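Local coordinates for endoglucanase CEL5A (Eubacterium cellulosolvens, PDB 4AFD), which binds beta-1,4-linked glucan chains, probably including xyloglucan, through its N-terminal non-catalytic carbohydrate-binding module and so probably brings the family 5 hydrolase to its substrate, at residues Ile72-Ser77 with Lys95-Asp100; Leu59-Trp64 with Ser103-Ile108; Thr23-Ala28 with Lys111-Ala116. All blocks are in the same frame, centred on the assembly; numbering follows the deposited sequence. Where two conformers were deposited one is given.

Interaction 1: Ile72-Ser77 with Lys95-Asp100. With BGC (beta-D-glucopyranose), chain B; BGC (beta-D-glucopyranose), chain C.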
# COMPACT_ATOMS: atom_id res chain seq x y z
N ILE A 72 13.28 -6.73 1.66
CA ILE A 72 12.03 -6.94 2.38
C ILE A 72 10.94 -6.73 1.39
O ILE A 72 10.89 -5.68 0.67
CB ILE A 72 11.87 -5.94 3.56
CG1 ILE A 72 13.02 -6.11 4.56
CG2 ILE A 72 10.51 -6.16 4.23
CD1 ILE A 72 13.00 -5.04 5.63
N TRP A 73 10.04 -7.69 1.22
CA TRP A 73 8.80 -7.49 0.41
C TRP A 73 7.65 -7.78 1.32
O TRP A 73 7.22 -8.95 1.51
CB TRP A 73 8.81 -8.41 -0.77
CG TRP A 73 7.65 -8.17 -1.72
CD1 TRP A 73 6.48 -8.90 -1.74
CD2 TRP A 73 7.53 -7.18 -2.77
NE1 TRP A 73 5.63 -8.42 -2.74
CE2 TRP A 73 6.27 -7.42 -3.40
CE3 TRP A 73 8.38 -6.18 -3.30
CZ2 TRP A 73 5.85 -6.65 -4.53
CZ3 TRP A 73 7.95 -5.45 -4.38
CH2 TRP A 73 6.71 -5.64 -4.95
N ALA A 74 7.17 -6.77 2.03
CA ALA A 74 6.07 -6.92 3.06
C ALA A 74 4.74 -6.82 2.27
O ALA A 74 4.28 -5.65 2.06
CB ALA A 74 6.26 -5.97 4.12
N GLN A 75 4.22 -7.85 1.75
CA GLN A 75 2.95 -7.86 1.09
C GLN A 75 1.88 -8.16 2.12
O GLN A 75 1.89 -9.30 2.70
CB GLN A 75 2.99 -8.90 0.04
CG GLN A 75 1.82 -9.03 -0.83
CD GLN A 75 2.10 -9.90 -1.97
OE1 GLN A 75 3.07 -9.85 -2.69
NE2 GLN A 75 1.12 -10.76 -2.18
N ILE A 76 0.97 -7.23 2.32
CA ILE A 76 0.06 -7.18 3.41
C ILE A 76 -1.39 -7.30 2.78
O ILE A 76 -1.75 -6.43 1.99
CB ILE A 76 0.41 -5.82 4.08
CG1 ILE A 76 1.92 -5.73 4.43
CG2 ILE A 76 -0.47 -5.56 5.30
CD1 ILE A 76 2.51 -4.32 4.59
N SER A 77 -2.20 -8.24 3.23
CA SER A 77 -3.64 -8.20 3.07
C SER A 77 -4.26 -7.15 3.97
O SER A 77 -3.70 -6.82 4.98
CB SER A 77 -4.17 -9.55 3.49
OG SER A 77 -3.63 -10.48 2.62
N LYS A 95 4.72 -5.27 11.53
CA LYS A 95 5.01 -6.67 11.80
C LYS A 95 5.46 -7.33 10.46
O LYS A 95 6.45 -8.10 10.41
CB LYS A 95 3.74 -7.32 12.29
CG LYS A 95 3.86 -8.87 12.37
CD LYS A 95 2.60 -9.66 12.78
CE LYS A 95 2.88 -11.21 12.79
NZ LYS A 95 3.59 -11.82 11.58
N ALA A 96 4.82 -7.00 9.32
CA ALA A 96 5.23 -7.57 8.04
C ALA A 96 6.55 -7.03 7.57
O ALA A 96 7.33 -7.75 6.93
CB ALA A 96 4.10 -7.38 6.98
N TYR A 97 6.90 -5.79 7.89
CA TYR A 97 8.17 -5.20 7.48
C TYR A 97 9.31 -5.64 8.36
O TYR A 97 10.48 -5.51 7.97
CB TYR A 97 7.98 -3.63 7.51
CG TYR A 97 9.12 -2.88 6.86
CD1 TYR A 97 9.28 -2.94 5.44
CD2 TYR A 97 9.99 -2.10 7.59
CE1 TYR A 97 10.30 -2.26 4.80
CE2 TYR A 97 11.04 -1.38 6.96
CZ TYR A 97 11.15 -1.46 5.58
OH TYR A 97 12.16 -0.79 4.90
N GLY A 98 9.00 -6.23 9.53
CA GLY A 98 10.05 -6.71 10.41
C GLY A 98 10.37 -5.74 11.50
O GLY A 98 11.19 -6.09 12.41
N SER A 99 9.89 -4.53 11.45
CA SER A 99 10.11 -3.46 12.48
C SER A 99 9.22 -2.27 12.07
O SER A 99 8.71 -2.21 10.98
CB SER A 99 11.53 -2.94 12.59
OG SER A 99 11.86 -2.18 11.42
N ASP A 100 9.11 -1.35 13.03
CA ASP A 100 8.49 -0.07 12.76
C ASP A 100 9.56 0.99 12.43
O ASP A 100 9.20 2.18 12.46
CB ASP A 100 7.61 0.40 13.95
CG ASP A 100 8.47 0.67 15.18
OD1 ASP A 100 9.66 0.48 15.21
OD2 ASP A 100 7.86 1.15 16.17
C2 BGC B . 5.27 -11.20 -7.12
C3 BGC B . 6.66 -10.53 -7.51
C4 BGC B . 7.18 -9.91 -6.24
C5 BGC B . 7.55 -11.14 -5.28
C6 BGC B . 8.36 -10.64 -4.13
C1 BGC B . 5.37 -12.18 -5.81
O2 BGC B . 4.89 -11.93 -8.22
O3 BGC B . 6.59 -9.43 -8.44
O4 BGC B . 8.37 -9.16 -6.50
O5 BGC B . 6.35 -11.80 -4.75
O6 BGC B . 9.46 -10.12 -4.75
C2 BGC C . 1.60 -15.43 -5.24
C3 BGC C . 1.96 -13.89 -5.24
C4 BGC C . 3.45 -13.83 -5.80
C5 BGC C . 3.48 -14.46 -7.31
C6 BGC C . 4.92 -14.83 -7.74
C1 BGC C . 1.47 -15.77 -6.77
O1 BGC C . 1.01 -17.10 -6.92
O2 BGC C . 0.37 -15.59 -4.57
O3 BGC C . 1.77 -13.25 -3.97
O4 BGC C . 3.97 -12.53 -5.88
O5 BGC C . 2.76 -15.71 -7.44
O6 BGC C . 5.01 -14.65 -9.14
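Ile72 and Tyr97 make the CH-pi part of the contact. The CD1 methyl of Ile72 sits over one face of the Tyr97 ring, 4.1 Å from its centroid and offset toward the rim, while the other branch, CG2, meets the ring at CD1 of Tyr97, 3.7 Å away. The isoleucine and tyrosine side chains cross at about a right angle, and both branches of Ile72 bear on the one ring. The phenol reaches past them, and its OH is hydrogen-bonded to Asp104.

The alanines and Ile76 add further packing. CB of Ala74 rests 3.5 Å from the carbonyl O of Ala96 and also touches Ala96 CB. That same Ala96 methyl is met by CG1 of Ile76, at 3.7 Å. With side chains no larger than a methyl at Ala74 and Ala96, the helix end comes close to the strand, CA of Ala74 lying 5.1 Å from CA of Ala96. No hydrogen bond crosses between the segments.

Polar chemistry is gathered on the opposite side of the strand, where Trp73 and Gln75 point away from the helix. With chi1 at -175°, Trp73 extends its indole away from the backbone N and out to the sugar; C6 of the chain B glucose lies over one ring face, 3.5 Å from Trp73 CD1. Trp73 NE1 donates to Gln75 OE1 (2.9 Å) on a lone pair in the carbonyl plane. This fixes the amide's rotation and leaves Gln75 NE2 to donate to O3 of the chain C glucose, 3.1 Å away. Such alternation, apolar residues packed on a helix and an aromatic-amide pair turned to glycan, is that of an edge strand in the carbohydrate-binding sheet of a beta-sandwich module.

Interaction 2: Leu59-Trp64 with Ser103-Ile108. With BGC (beta-D-glucopyranose), chain D.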
# COMPACT_ATOMS: atom_id res chain seq x y z
N LEU A 59 -1.28 -4.26 0.04
CA LEU A 59 -0.36 -3.12 0.26
C LEU A 59 0.99 -3.69 0.39
O LEU A 59 1.22 -4.73 1.05
CB LEU A 59 -0.79 -2.39 1.57
CG LEU A 59 0.11 -1.24 1.99
CD1 LEU A 59 0.06 -0.07 1.02
CD2 LEU A 59 -0.32 -0.78 3.35
N ILE A 60 1.99 -3.12 -0.28
CA ILE A 60 3.42 -3.57 -0.27
C ILE A 60 4.19 -2.49 0.40
O ILE A 60 4.18 -1.30 -0.04
CB ILE A 60 3.96 -3.78 -1.67
CG1 ILE A 60 3.06 -4.56 -2.71
CG2 ILE A 60 5.43 -4.26 -1.60
CD1 ILE A 60 2.81 -5.84 -2.12
N PHE A 61 5.02 -2.81 1.41
CA PHE A 61 6.13 -2.00 1.87
C PHE A 61 7.41 -2.70 1.51
O PHE A 61 7.47 -3.93 1.92
CB PHE A 61 6.08 -1.77 3.40
CG PHE A 61 5.25 -0.54 3.81
CD1 PHE A 61 3.96 -0.27 3.27
CD2 PHE A 61 5.78 0.35 4.71
CE1 PHE A 61 3.28 0.87 3.70
CE2 PHE A 61 5.02 1.47 5.20
CZ PHE A 61 3.80 1.70 4.59
N ALA A 62 8.37 -2.15 0.80
CA ALA A 62 9.52 -2.92 0.34
C ALA A 62 10.78 -2.16 0.62
O ALA A 62 10.84 -0.88 0.57
CB ALA A 62 9.39 -3.35 -1.11
N ARG A 63 11.87 -2.90 0.88
CA ARG A 63 13.26 -2.39 0.95
C ARG A 63 14.04 -3.17 -0.03
O ARG A 63 14.01 -4.44 0.02
CB ARG A 63 13.80 -2.57 2.34
CG ARG A 63 15.24 -2.05 2.50
CD ARG A 63 15.81 -2.32 3.87
NE ARG A 63 16.07 -3.78 4.04
CZ ARG A 63 16.37 -4.32 5.22
NH1 ARG A 63 16.25 -3.67 6.35
NH2 ARG A 63 16.68 -5.61 5.25
N TRP A 64 14.75 -2.58 -0.97
CA TRP A 64 15.60 -3.36 -1.90
C TRP A 64 16.83 -3.87 -1.19
O TRP A 64 17.29 -3.27 -0.25
CB TRP A 64 15.98 -2.46 -3.13
CG TRP A 64 14.80 -1.70 -3.68
CD1 TRP A 64 14.80 -0.35 -4.09
CD2 TRP A 64 13.49 -2.19 -4.01
NE1 TRP A 64 13.57 -0.05 -4.60
CE2 TRP A 64 12.73 -1.07 -4.57
CE3 TRP A 64 12.81 -3.41 -3.85
CZ2 TRP A 64 11.37 -1.20 -4.92
CZ3 TRP A 64 11.42 -3.47 -4.31
CH2 TRP A 64 10.76 -2.41 -4.80
N SER A 103 13.26 3.96 8.34
CA SER A 103 14.38 4.77 7.88
C SER A 103 15.02 4.28 6.61
O SER A 103 15.74 4.98 5.94
CB SER A 103 15.47 4.94 8.96
OG SER A 103 16.02 3.65 9.27
N ASP A 104 14.74 2.99 6.25
CA ASP A 104 15.32 2.38 5.05
C ASP A 104 14.21 1.97 4.08
O ASP A 104 14.53 1.14 3.15
CB ASP A 104 16.21 1.19 5.46
CG ASP A 104 15.41 0.16 6.33
OD1 ASP A 104 14.18 0.26 6.50
OD2 ASP A 104 16.09 -0.78 6.83
N LEU A 105 13.03 2.47 4.18
CA LEU A 105 11.90 2.08 3.29
C LEU A 105 12.07 2.57 1.88
O LEU A 105 12.12 3.84 1.68
CB LEU A 105 10.64 2.59 3.91
CG LEU A 105 9.33 2.24 3.15
CD1 LEU A 105 9.04 0.73 3.06
CD2 LEU A 105 8.16 2.97 3.74
N ASP A 106 12.13 1.71 0.87
CA ASP A 106 12.27 2.14 -0.53
C ASP A 106 11.00 2.34 -1.26
O ASP A 106 10.97 3.10 -2.27
CB ASP A 106 13.16 1.13 -1.29
CG ASP A 106 14.53 1.16 -0.90
OD1 ASP A 106 15.16 2.29 -0.90
OD2 ASP A 106 15.19 0.17 -0.51
N TYR A 107 9.92 1.67 -0.91
CA TYR A 107 8.73 1.57 -1.80
C TYR A 107 7.45 1.30 -1.03
O TYR A 107 7.47 0.42 -0.11
CB TYR A 107 9.00 0.37 -2.79
CG TYR A 107 7.88 0.08 -3.71
CD1 TYR A 107 7.64 0.86 -4.84
CD2 TYR A 107 7.04 -1.02 -3.50
CE1 TYR A 107 6.63 0.58 -5.69
CE2 TYR A 107 6.03 -1.32 -4.36
CZ TYR A 107 5.80 -0.53 -5.45
OH TYR A 107 4.78 -0.86 -6.31
N ILE A 108 6.39 1.97 -1.38
CA ILE A 108 5.04 1.69 -0.93
C ILE A 108 4.19 1.53 -2.14
O ILE A 108 4.22 2.38 -3.06
CB ILE A 108 4.50 2.86 -0.06
CG1 ILE A 108 5.37 3.03 1.21
CG2 ILE A 108 3.03 2.62 0.28
CD1 ILE A 108 5.06 4.34 1.93
C2 BGC D . 12.38 -2.51 -8.19
C3 BGC D . 13.71 -1.83 -8.58
C4 BGC D . 14.79 -2.31 -7.59
C5 BGC D . 14.89 -3.88 -7.85
C6 BGC D . 16.03 -4.70 -7.12
C1 BGC D . 12.57 -4.08 -8.16
O2 BGC D . 11.43 -2.17 -9.18
O3 BGC D . 13.63 -0.45 -8.45
O4 BGC D . 16.02 -1.70 -7.88
O5 BGC D . 13.69 -4.42 -7.34
O6 BGC D . 16.89 -3.81 -6.44
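Trp64 lies between protein and sugar: CB of Asp106 sits over one face of the indole, 3.7 Å from the centroid of its five-membered ring, and the chain D glucose covers the opposite face. The Asp106 carboxylate runs almost parallel to the indole, 6° between planes. The Phe61 ring has CG1 of Ile108 over its centre, 4.0 Å from the centroid, the two side chains lying side by side and pointing the same way; CD2 of Leu105 approaches it obliquely. Ile60 CG2 meets the edge of the Tyr107 ring, whose OH is hydrogen-bonded to Glu30. Trp64 CZ2 packs on Tyr107 CB at 3.6 Å.

The backbones pair as antiparallel inner strands of the four-stranded sheet that carries the glycan site. Phe61 and Ile108 form a non-hydrogen-bonded pair, Ala62 and Tyr107 a hydrogen-bonded one, in which Ala62 N donates to Tyr107 O. A classic beta bulge follows: Asp106 and Tyr107 both face Ala62, and its carbonyl O takes Asp106 N at 2.9 Å and, more weakly, Tyr107 N.

The bulge turns Asp106 toward the neighbouring strand's end. Its OD2 receives Trp64 N on the anti side of the carboxylate, 2.8 Å away; His66 NE2 shares this oxygen. One aspartate thus grips the backbone through OD2 and backs the ring of a sugar-binding tryptophan through CB. Nearby, Arg63 bends at chi3 (70°) to bring NH1 to Asp104 OD2 in a 2.9 Å salt bridge. The oxygen lies near the guanidinium plane, but NH1 meets it from above the carboxylate plane, the two planes being 77° apart. Asp104 OD1 has Tyr97 OH as its partner, and Arg63 NH2 donates to Pro70 O.

Interaction 3: Thr23-Ala28 with Lys111-Ala116. With BGC (beta-D-glucopyranose), chain B.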
# COMPACT_ATOMS: atom_id res chain seq x y z
N THR A 23 6.43 -11.24 -13.68
CA THR A 23 6.54 -10.77 -12.26
C THR A 23 6.61 -9.23 -12.30
O THR A 23 7.09 -8.54 -11.37
CB THR A 23 7.67 -11.44 -11.42
OG1 THR A 23 8.88 -11.52 -12.18
CG2 THR A 23 7.25 -12.84 -10.96
N ASP A 24 6.16 -8.78 -13.47
CA ASP A 24 5.67 -7.43 -13.67
C ASP A 24 4.22 -7.30 -13.12
O ASP A 24 3.32 -8.13 -13.42
CB ASP A 24 5.68 -7.09 -15.14
CG ASP A 24 5.00 -5.81 -15.41
OD1 ASP A 24 5.57 -4.75 -15.09
OD2 ASP A 24 3.85 -5.86 -15.88
N TRP A 25 4.02 -6.30 -12.31
CA TRP A 25 2.81 -6.28 -11.45
C TRP A 25 2.37 -4.87 -11.33
O TRP A 25 2.90 -4.06 -10.55
CB TRP A 25 3.18 -6.93 -10.08
CG TRP A 25 1.98 -7.11 -9.18
CD1 TRP A 25 0.61 -6.88 -9.48
CD2 TRP A 25 2.02 -7.74 -7.88
NE1 TRP A 25 -0.14 -7.20 -8.37
CE2 TRP A 25 0.67 -7.72 -7.38
CE3 TRP A 25 3.02 -8.15 -7.03
CZ2 TRP A 25 0.35 -8.20 -6.13
CZ3 TRP A 25 2.65 -8.65 -5.78
CH2 TRP A 25 1.35 -8.70 -5.37
N PRO A 26 1.32 -4.48 -12.09
CA PRO A 26 0.89 -3.09 -12.08
C PRO A 26 0.34 -2.62 -10.73
O PRO A 26 -0.18 -3.45 -9.94
CB PRO A 26 -0.10 -2.94 -13.21
CG PRO A 26 -0.54 -4.32 -13.43
CD PRO A 26 0.53 -5.27 -13.04
N SER A 27 0.26 -1.35 -10.54
CA SER A 27 -0.18 -0.74 -9.28
C SER A 27 -1.28 0.26 -9.44
O SER A 27 -1.42 0.92 -10.52
CB SER A 27 0.98 -0.01 -8.61
OG SER A 27 2.16 -0.83 -8.56
N ALA A 28 -2.04 0.51 -8.39
CA ALA A 28 -2.93 1.62 -8.30
C ALA A 28 -2.31 2.87 -7.78
O ALA A 28 -2.81 3.98 -8.01
CB ALA A 28 -4.16 1.23 -7.46
N LYS A 111 -1.65 -2.63 -4.84
CA LYS A 111 -1.71 -3.47 -6.04
C LYS A 111 -2.89 -4.40 -5.99
O LYS A 111 -3.38 -4.79 -4.90
CB LYS A 111 -0.48 -4.36 -6.15
CG LYS A 111 0.87 -3.59 -6.28
CD LYS A 111 1.99 -4.60 -6.62
CE LYS A 111 3.38 -4.03 -6.70
NZ LYS A 111 3.48 -3.22 -7.96
N PRO A 112 -3.40 -4.72 -7.14
CA PRO A 112 -4.52 -5.72 -7.22
C PRO A 112 -3.95 -7.16 -7.33
O PRO A 112 -2.87 -7.41 -7.82
CB PRO A 112 -5.14 -5.39 -8.61
CG PRO A 112 -3.94 -5.01 -9.47
CD PRO A 112 -3.04 -4.19 -8.50
N LEU A 113 -4.79 -8.10 -6.87
CA LEU A 113 -4.58 -9.49 -7.21
C LEU A 113 -5.29 -9.69 -8.53
O LEU A 113 -6.17 -8.91 -8.92
CB LEU A 113 -5.11 -10.44 -6.09
CG LEU A 113 -4.49 -10.16 -4.72
CD1 LEU A 113 -4.95 -11.19 -3.66
CD2 LEU A 113 -2.97 -10.12 -4.73
N PRO A 114 -5.03 -10.83 -9.22
CA PRO A 114 -5.59 -11.02 -10.61
C PRO A 114 -7.12 -11.07 -10.55
O PRO A 114 -7.77 -11.53 -9.60
CB PRO A 114 -5.05 -12.39 -11.05
CG PRO A 114 -3.70 -12.45 -10.29
CD PRO A 114 -3.98 -11.85 -8.92
N SER A 115 -7.76 -10.48 -11.61
CA SER A 115 -9.21 -10.50 -11.76
C SER A 115 -9.53 -10.34 -13.21
O SER A 115 -8.73 -9.87 -14.03
CB SER A 115 -9.80 -9.33 -10.96
OG SER A 115 -9.53 -8.05 -11.62
N ALA A 116 -10.79 -10.72 -13.56
CA ALA A 116 -11.21 -10.55 -14.96
C ALA A 116 -11.49 -9.13 -15.32
O ALA A 116 -11.32 -8.79 -16.50
CB ALA A 116 -12.51 -11.36 -15.20
C2 BGC B . 5.27 -11.20 -7.12
C3 BGC B . 6.66 -10.53 -7.51
C4 BGC B . 7.18 -9.91 -6.24
C5 BGC B . 7.55 -11.14 -5.28
C6 BGC B . 8.36 -10.64 -4.13
C1 BGC B . 5.37 -12.18 -5.81
O2 BGC B . 4.89 -11.93 -8.22
O3 BGC B . 6.59 -9.43 -8.44
O4 BGC B . 8.37 -9.16 -6.50
O5 BGC B . 6.35 -11.80 -4.75
O6 BGC B . 9.46 -10.12 -4.75
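Trp25 to Ser27, an irregular loop segment, run beside the end of strand 107-112, with CA of Ser27 and CA of Lys111 4.5 Å apart. The loop leads into strand 29-31, the outer neighbour of 107-112 in the four-stranded sheet of this beta-sandwich carbohydrate-binding module, and it brings Thr23 and Trp25 to the glycan pocket.

Within the two segments the Trp25 indole is held chiefly by Lys111 on a face and Pro112 at its edge. Over the face lies the aliphatic chain of Lys111, whose CD stands 3.4 Å from the centroid of the five-membered ring in a close CH-pi contact. At the edge, NE1 donates to the carbonyl O of Pro112, 2.8 Å away and nearly in the ring plane, along a fairly straight bond (160°). Leu113 adds its CD2 methyl near CZ2 of Trp25. An extended chi1 (-174°) carries the ring out to this edge bond while its CE3 comes 3.8 Å from C2 of the chain B glucose. Phe17 stacks with the indole, and Trp20 meets it edge-to-face. A leucine in place of Trp25 would probably leave the Pro112 carbonyl without its N-H partner, uncover the Lys111 methylenes and take away the flat surface beside the sugar.

Thr23 approaches the same glucose through its backbone, its carbonyl O lying 3.1 Å from O3 of the chain B sugar. Pro26 turns its carbonyl O to CD of Pro112, and this buried oxygen has no hydrogen-bond partner.

Past the ring, Lys111 bends at chi4 (-73°), returning its ammonium group to the loop; the off-centre cation-pi contact with Trp25 is secondary to its hydrogen bonds. Tyr107 OH is one partner of NZ, and the other two are Trp25 O and Ser27 OG, each 2.8 Å from Lys111 NZ.

All three contacts reach the four-stranded sheet. Interaction 2 pairs its two inner strands and is largely buried; interaction 1 lays the end of helix 90-97 on edge strand 72-76, also buried; interaction 3, only partly buried, ties a loop to the far end of strand 107-112, which it shares with interaction 2. Apolar packing alone joins the segments in interaction 1, main-chain bonds and a salt bridge are added in interaction 2, and a lysine and an indole N-H dominate interaction 3. Each contributes a tryptophan to the glycan site, and interactions 1 and 3 touch the same chain B glucose.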